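PDB 1W8S: fructose-bisphosphate aldolase class I from Thermoproteus tenax, which belongs to the DeoC/LacD family of aldolases, folds as a TIM barrel and holds 1,6-di-O-phosphono-beta-D-fructofuranose (FBP) in its ligand pocket. Local coordinates for residues E[6-11]-E[198-203]; E[166-169]-E[175-178]; E[189-194]-E[223-228]. The protein carries 2 engineered substitutions. All blocks are in the same frame, centred on the assembly; numbering follows the deposited sequence.

Contact 1. Residues E[6-11]-E[198-203]; sequences EKFLRI and PVLMSG. With FBP (1,6-di-O-phosphono-beta-D-fructofuranose), chain O.
At the end of the TIM barrel where its strands begin, F8 and L9 of helix 4-12 meet L200 of strand 199-202 and P198, the residue just before it. The contact is apolar and small, 137 Å² counting both sides, and no hydrogen bond crosses it. The F8 side chain sets out toward the strand, CG anti to the backbone N (chi1 -174°), and ring atom CZ lies 4.3 Å from L200 CD1; the methyl comes at the ring obliquely. Next along the helix, L9 reaches P198 with a single branch: CD2 stands 4.1 Å from P198 CG, the two side chains crossing at a slant. In barrel terms, the helix precedes the first strand and closes the end remote from the ligand, where F8 also packs on A175 and stacks with F12. The opposite, C-terminal end of the same strand carries the pocket. There S202 OG shares a hydrogen bond of 2.7 Å with FBP O2, the donor undecided, and lies 3.2 Å from FBP O5. Beside it G203 CA comes within 3.1 Å of the phosphate oxygen O2P of FBP, a close fit of backbone against the phosphate group, while K179 and G204 also bind the ligand.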
# COMPACT_ATOMS: atom_id res chain seq x y z
N GLU E 6 -3.83 -34.74 2.60
CA GLU E 6 -4.59 -35.95 2.93
C GLU E 6 -6.06 -35.63 3.21
O GLU E 6 -6.91 -36.39 2.81
CB GLU E 6 -3.95 -36.71 4.11
CG GLU E 6 -2.58 -37.29 3.77
CD GLU E 6 -1.92 -38.00 4.95
OE1 GLU E 6 -2.28 -37.73 6.13
OE2 GLU E 6 -1.03 -38.84 4.69
N LYS E 7 -6.35 -34.49 3.84
CA LYS E 7 -7.73 -34.08 4.07
C LYS E 7 -8.44 -33.76 2.75
O LYS E 7 -9.60 -34.14 2.55
CB LYS E 7 -7.77 -32.86 4.98
CG LYS E 7 -9.15 -32.39 5.35
CD LYS E 7 -9.11 -31.37 6.48
CE LYS E 7 -10.43 -31.28 7.19
NZ LYS E 7 -10.65 -29.92 7.79
N PHE E 8 -7.73 -33.04 1.87
CA PHE E 8 -8.22 -32.75 0.54
C PHE E 8 -8.61 -34.03 -0.23
O PHE E 8 -9.70 -34.13 -0.76
CB PHE E 8 -7.21 -31.97 -0.27
CG PHE E 8 -7.74 -31.54 -1.60
CD1 PHE E 8 -8.54 -30.41 -1.71
CD2 PHE E 8 -7.52 -32.33 -2.72
CE1 PHE E 8 -9.08 -30.05 -2.95
CE2 PHE E 8 -8.06 -31.98 -3.95
CZ PHE E 8 -8.83 -30.85 -4.07
N LEU E 9 -7.71 -35.01 -0.25
CA LEU E 9 -7.96 -36.27 -0.95
C LEU E 9 -9.13 -37.03 -0.36
O LEU E 9 -9.89 -37.66 -1.08
CB LEU E 9 -6.70 -37.11 -0.93
CG LEU E 9 -5.52 -36.47 -1.70
CD1 LEU E 9 -4.22 -37.22 -1.47
CD2 LEU E 9 -5.82 -36.43 -3.17
N ARG E 10 -9.28 -36.99 0.97
CA ARG E 10 -10.37 -37.71 1.62
C ARG E 10 -11.71 -37.13 1.21
O ARG E 10 -12.67 -37.87 0.99
CB ARG E 10 -10.27 -37.63 3.15
CG ARG E 10 -9.23 -38.55 3.75
CD ARG E 10 -9.31 -38.64 5.28
NE ARG E 10 -8.36 -37.71 5.92
CZ ARG E 10 -8.70 -36.65 6.65
NH1 ARG E 10 -7.75 -35.89 7.17
NH2 ARG E 10 -9.99 -36.35 6.86
N ILE E 11 -11.78 -35.80 1.12
CA ILE E 11 -13.04 -35.12 0.86
C ILE E 11 -13.36 -35.09 -0.62
O ILE E 11 -14.50 -35.38 -1.04
CB ILE E 11 -12.98 -33.67 1.41
CG1 ILE E 11 -12.88 -33.71 2.95
CG2 ILE E 11 -14.25 -32.86 0.98
CD1 ILE E 11 -12.56 -32.34 3.58
N PRO E 198 -1.23 -33.00 -5.20
CA PRO E 198 -2.03 -33.46 -6.36
C PRO E 198 -2.39 -32.36 -7.33
O PRO E 198 -2.60 -31.20 -6.94
CB PRO E 198 -3.28 -34.06 -5.72
CG PRO E 198 -3.39 -33.35 -4.36
CD PRO E 198 -1.97 -33.14 -3.93
N VAL E 199 -2.50 -32.75 -8.60
CA VAL E 199 -2.72 -31.86 -9.72
C VAL E 199 -4.08 -32.12 -10.34
O VAL E 199 -4.42 -33.26 -10.64
CB VAL E 199 -1.64 -32.07 -10.83
CG1 VAL E 199 -2.01 -31.32 -12.13
CG2 VAL E 199 -0.29 -31.59 -10.37
N LEU E 200 -4.82 -31.04 -10.52
CA LEU E 200 -6.09 -30.98 -11.21
C LEU E 200 -5.92 -30.20 -12.49
O LEU E 200 -5.35 -29.10 -12.50
CB LEU E 200 -7.12 -30.27 -10.34
CG LEU E 200 -7.57 -30.98 -9.06
CD1 LEU E 200 -8.45 -30.05 -8.24
CD2 LEU E 200 -8.30 -32.29 -9.39
N MET E 201 -6.41 -30.75 -13.58
CA MET E 201 -6.36 -30.08 -14.88
C MET E 201 -7.53 -29.12 -14.95
O MET E 201 -8.66 -29.50 -14.69
CB MET E 201 -6.48 -31.12 -16.00
CG MET E 201 -6.72 -30.55 -17.42
SD MET E 201 -8.26 -31.18 -18.18
CE MET E 201 -8.11 -30.50 -19.81
N SER E 202 -7.24 -27.88 -15.31
CA SER E 202 -8.27 -26.90 -15.62
C SER E 202 -8.88 -27.24 -16.97
O SER E 202 -8.16 -27.40 -17.95
CB SER E 202 -7.62 -25.51 -15.69
OG SER E 202 -8.60 -24.51 -15.59
N GLY E 203 -10.21 -27.34 -17.05
CA GLY E 203 -10.87 -27.79 -18.26
C GLY E 203 -10.58 -27.01 -19.53
O GLY E 203 -10.33 -27.62 -20.59
P1 FBP O . -13.07 -24.28 -17.17
O1P FBP O . -14.31 -23.69 -17.72
O2P FBP O . -13.00 -25.83 -17.22
O3P FBP O . -11.80 -23.76 -17.85
O1 FBP O . -13.03 -23.87 -15.63
C1 FBP O . -11.90 -24.17 -14.84
C2 FBP O . -11.18 -22.87 -14.48
O2 FBP O . -9.98 -23.16 -13.72
C3 FBP O . -12.04 -21.87 -13.69
O3 FBP O . -12.17 -22.16 -12.30
C4 FBP O . -11.29 -20.57 -13.97
O4 FBP O . -12.06 -19.39 -13.81
C5 FBP O . -10.91 -20.75 -15.43
O5 FBP O . -10.76 -22.16 -15.65
C6 FBP O . -9.62 -19.99 -15.74
O6 FBP O . -9.25 -20.26 -17.08
P2 FBP O . -9.02 -19.07 -18.15
O4P FBP O . -9.52 -19.58 -19.48
O5P FBP O . -9.72 -17.80 -17.65
O6P FBP O . -7.52 -18.83 -18.38

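Contact 2. Residues E[166-169]-E[175-178]; sequences RIAL and AMKI. With FBP (1,6-di-O-phosphono-beta-D-fructofuranose), chain O.
M176 and A168 meet with the thioether of the strand residue laid along the methyl of the helix residue. The M176 chain starts with CG between the backbone N and the carbonyl carbon (chi1 71°), runs extended through chi2 and then turns at chi3 (77°), a shape that brings its end back over the helix. A168 CB is consequently touched at several points: M176 SD and M176 CE both lie 3.8 Å from it, and M176 CB is 3.9 Å away. The terminal methyl goes on past the alanine to the helix backbone, where M176 CE is 3.9 Å from L169 N, and it grazes L169 CB at 4.4 Å. The two segments belong to the beta-alpha-beta unit made of strand 141-145, helix 158-171 and strand 175-179. M176 is one of the strand's outward residues, and I178 packs on the same helix at V161 and A165. A165 and V197 also pack on the M176 side chain.

K177 leaves the opposite face of the strand, into the barrel. Its chain is bent at chi3 (66°), and NZ donates a hydrogen bond to FBP O2 at a short 2.5 Å; FBP O3 is equally near NZ, and CD is 3.2 Å from FBP O2. A weak, long ion pair links the amino group to E144. On the outer side of the helix, R166 forms a salt bridge with E170. The chemistry is thus divided: the strand meets the helix through the M176 thioether and methyl, against A168 CB and the L169 backbone, with no hydrogen bond across, whereas polar bonding lies elsewhere, K177 with the ligand and R166 with E170, V193 O and A41 O of the second subunit.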
# COMPACT_ATOMS: atom_id res chain seq x y z
N ARG E 166 5.29 -26.17 -10.15
CA ARG E 166 6.35 -26.17 -9.15
C ARG E 166 6.09 -24.98 -8.20
O ARG E 166 6.25 -25.12 -6.99
CB ARG E 166 7.75 -26.07 -9.74
CG ARG E 166 8.86 -26.19 -8.68
CD ARG E 166 8.70 -27.38 -7.74
NE ARG E 166 9.90 -27.60 -6.95
CZ ARG E 166 10.51 -28.78 -6.80
NH1 ARG E 166 10.05 -29.90 -7.36
NH2 ARG E 166 11.61 -28.84 -6.08
N ILE E 167 5.70 -23.83 -8.74
CA ILE E 167 5.44 -22.64 -7.90
C ILE E 167 4.36 -22.93 -6.86
O ILE E 167 4.47 -22.55 -5.70
CB ILE E 167 5.03 -21.44 -8.75
CG1 ILE E 167 6.19 -20.94 -9.59
CG2 ILE E 167 4.57 -20.28 -7.85
CD1 ILE E 167 5.75 -20.10 -10.79
N ALA E 168 3.32 -23.65 -7.26
CA ALA E 168 2.24 -23.97 -6.35
C ALA E 168 2.72 -24.83 -5.19
O ALA E 168 2.39 -24.59 -4.05
CB ALA E 168 1.11 -24.61 -7.09
N LEU E 169 3.56 -25.83 -5.50
CA LEU E 169 4.16 -26.62 -4.46
C LEU E 169 5.01 -25.77 -3.52
O LEU E 169 4.89 -25.88 -2.33
CB LEU E 169 5.01 -27.74 -5.06
CG LEU E 169 5.96 -28.49 -4.11
CD1 LEU E 169 5.21 -29.30 -3.10
CD2 LEU E 169 6.91 -29.37 -4.94
N ALA E 175 -3.31 -28.71 -2.77
CA ALA E 175 -3.63 -29.24 -4.08
C ALA E 175 -3.47 -28.09 -5.06
O ALA E 175 -3.44 -26.91 -4.66
CB ALA E 175 -5.08 -29.75 -4.11
N MET E 176 -3.45 -28.39 -6.35
CA MET E 176 -3.30 -27.32 -7.33
C MET E 176 -4.12 -27.57 -8.59
O MET E 176 -4.46 -28.72 -8.91
CB MET E 176 -1.82 -27.11 -7.69
CG MET E 176 -1.20 -28.24 -8.54
SD MET E 176 0.56 -27.96 -8.90
CE MET E 176 1.25 -28.41 -7.33
N LYS E 177 -4.38 -26.49 -9.30
CA LYS E 177 -5.05 -26.50 -10.58
C LYS E 177 -4.15 -25.82 -11.58
O LYS E 177 -3.67 -24.72 -11.32
CB LYS E 177 -6.38 -25.76 -10.48
CG LYS E 177 -7.07 -25.52 -11.79
CD LYS E 177 -8.59 -25.16 -11.61
CE LYS E 177 -8.81 -23.82 -10.90
NZ LYS E 177 -10.14 -23.20 -11.18
N ILE E 178 -3.87 -26.48 -12.69
CA ILE E 178 -3.00 -25.93 -13.73
C ILE E 178 -3.56 -26.30 -15.11
O ILE E 178 -4.40 -27.19 -15.21
CB ILE E 178 -1.54 -26.45 -13.61
CG1 ILE E 178 -1.48 -27.96 -13.84
CG2 ILE E 178 -0.93 -26.05 -12.26
CD1 ILE E 178 -0.10 -28.52 -13.77
P1 FBP O . -13.07 -24.28 -17.17
O1P FBP O . -14.31 -23.69 -17.72
O2P FBP O . -13.00 -25.83 -17.22
O3P FBP O . -11.80 -23.76 -17.85
O1 FBP O . -13.03 -23.87 -15.63
C1 FBP O . -11.90 -24.17 -14.84
C2 FBP O . -11.18 -22.87 -14.48
O2 FBP O . -9.98 -23.16 -13.72
C3 FBP O . -12.04 -21.87 -13.69
O3 FBP O . -12.17 -22.16 -12.30
C4 FBP O . -11.29 -20.57 -13.97
O4 FBP O . -12.06 -19.39 -13.81
C5 FBP O . -10.91 -20.75 -15.43
O5 FBP O . -10.76 -22.16 -15.65
C6 FBP O . -9.62 -19.99 -15.74
O6 FBP O . -9.25 -20.26 -17.08
P2 FBP O . -9.02 -19.07 -18.15
O4P FBP O . -9.52 -19.58 -19.48
O5P FBP O . -9.72 -17.80 -17.65
O6P FBP O . -7.52 -18.83 -18.38

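Contact 3. Residues E[189-194]-E[223-228]; sequences WAVKVA and AGALGI
V191, on the outer helix 184-193 of the TIM barrel, packs against A223, G224 and A225, the turn that brings helix 210-222 to its end and leads into strand 227-230. The turn is a Schellman motif: G224 is the first residue to leave helical angles, with a positive phi of 97°, and two bonds run back into the last helical turn.

Van der Waals contacts carry the interface, which buries 129 Å² summed over both sides, and V191 supplies nearly all of the helix's share. Both of its methyls touch A223 O. CG1, anti to the backbone N (chi1 172°), sits 3.7 Å from that oxygen and equally far from G224 O. CG2, 3.8 Å from A223 O, goes on to A225, 4.0 Å from its N and 4.3 Å from its CB. The one contact between apolar side chains is therefore V191 with A225; the remainder is valine carbon against backbone. A223 and A225 also rest on F187, one turn earlier in the helix, and A225 touches V220 of helix 210-222.

Hydrogen bonds do not cross between the segments. The helix is tied by its own bonds, among them V193 N to W189 O at 3.0 Å. The 223-228 segment is tied to other elements: A225 O accepts from K17 NZ, and I228 pairs its backbone with S18 and I20 of the neighbouring strand.

Subunit contacts involve W189, K192 and V193, which pack on M35, P38 and P31, all three partners in the second subunit. One face of the W189 indole is covered by V193 CG1, 3.6 Å above the ring plane and over its centre.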
# COMPACT_ATOMS: atom_id res chain seq x y z
N TRP E 189 5.66 -34.39 -16.66
CA TRP E 189 6.77 -33.65 -16.05
C TRP E 189 6.22 -32.60 -15.04
O TRP E 189 6.77 -32.40 -13.96
CB TRP E 189 7.63 -32.95 -17.11
CG TRP E 189 8.75 -32.06 -16.57
CD1 TRP E 189 8.92 -30.71 -16.79
CD2 TRP E 189 9.84 -32.46 -15.74
NE1 TRP E 189 10.03 -30.26 -16.12
CE2 TRP E 189 10.63 -31.31 -15.48
CE3 TRP E 189 10.25 -33.68 -15.19
CZ2 TRP E 189 11.78 -31.35 -14.69
CZ3 TRP E 189 11.40 -33.72 -14.41
CH2 TRP E 189 12.15 -32.57 -14.17
N ALA E 190 5.15 -31.92 -15.41
CA ALA E 190 4.47 -31.00 -14.48
C ALA E 190 3.99 -31.70 -13.22
O ALA E 190 4.19 -31.22 -12.10
CB ALA E 190 3.31 -30.33 -15.20
N VAL E 191 3.32 -32.84 -13.40
CA VAL E 191 2.87 -33.66 -12.30
C VAL E 191 4.04 -34.12 -11.46
O VAL E 191 3.94 -34.15 -10.23
CB VAL E 191 2.08 -34.88 -12.85
CG1 VAL E 191 1.74 -35.90 -11.75
CG2 VAL E 191 0.81 -34.40 -13.56
N LYS E 192 5.15 -34.50 -12.10
CA LYS E 192 6.31 -34.96 -11.34
C LYS E 192 6.86 -33.86 -10.45
O LYS E 192 7.13 -34.10 -9.26
CB LYS E 192 7.41 -35.50 -12.25
CG LYS E 192 8.65 -35.99 -11.45
CD LYS E 192 9.75 -36.54 -12.36
CE LYS E 192 11.01 -36.95 -11.56
NZ LYS E 192 11.74 -38.03 -12.29
N VAL E 193 7.00 -32.65 -10.98
CA VAL E 193 7.65 -31.59 -10.22
C VAL E 193 6.75 -31.05 -9.11
O VAL E 193 7.24 -30.38 -8.19
CB VAL E 193 8.15 -30.42 -11.13
CG1 VAL E 193 9.12 -30.92 -12.16
CG2 VAL E 193 6.97 -29.71 -11.78
N ALA E 194 5.44 -31.31 -9.21
CA ALA E 194 4.47 -30.98 -8.18
C ALA E 194 4.63 -31.92 -6.97
O ALA E 194 4.07 -31.66 -5.90
CB ALA E 194 3.09 -31.10 -8.75
N ALA E 223 -0.84 -39.06 -17.38
CA ALA E 223 0.26 -38.26 -16.88
C ALA E 223 0.31 -38.35 -15.37
O ALA E 223 1.27 -37.94 -14.77
CB ALA E 223 0.09 -36.83 -17.29
N GLY E 224 -0.73 -38.90 -14.76
CA GLY E 224 -0.70 -39.17 -13.33
C GLY E 224 -1.35 -38.07 -12.51
O GLY E 224 -1.22 -38.00 -11.29
N ALA E 225 -2.08 -37.19 -13.17
CA ALA E 225 -2.84 -36.18 -12.41
C ALA E 225 -3.97 -36.79 -11.57
O ALA E 225 -4.48 -37.90 -11.85
CB ALA E 225 -3.38 -35.16 -13.32
N LEU E 226 -4.39 -36.03 -10.56
CA LEU E 226 -5.48 -36.44 -9.70
C LEU E 226 -6.82 -36.41 -10.41
O LEU E 226 -7.72 -37.16 -10.06
CB LEU E 226 -5.56 -35.55 -8.45
CG LEU E 226 -6.65 -35.91 -7.46
CD1 LEU E 226 -6.40 -37.27 -6.81
CD2 LEU E 226 -6.77 -34.85 -6.42
N GLY E 227 -6.97 -35.54 -11.39
CA GLY E 227 -8.24 -35.37 -12.06
C GLY E 227 -8.42 -33.99 -12.68
O GLY E 227 -7.46 -33.39 -13.15
N ILE E 228 -9.66 -33.51 -12.69
CA ILE E 228 -9.98 -32.32 -13.45
C ILE E 228 -10.84 -31.36 -12.64
O ILE E 228 -11.60 -31.79 -11.78
CB ILE E 228 -10.66 -32.71 -14.78
CG1 ILE E 228 -12.08 -33.25 -14.56
CG2 ILE E 228 -9.83 -33.77 -15.51
CD1 ILE E 228 -12.79 -33.64 -15.85

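The three contacts share one run of parallel barrel strands. Strand 199-202 of contact 1 lies between strand 175-179 of contact 2 and strand 227-230 of contact 3. It probably bonds to the first through L200 N to M176 O (2.8 Å) and S202 N to I178 O (2.9 Å), and to the second through M201 N to G227 O (2.9 Å). Contacts 1 and 2 also both reach FBP, where S202 and K177 converge on O2. Contact 3 is more remote, the A225 side chain being about 14 Å from the ligand. Contacts 2 and 3, with centres about 10 Å apart, meet where M176 CE packs 3.6 Å from A194 CB, and both touch the second subunit.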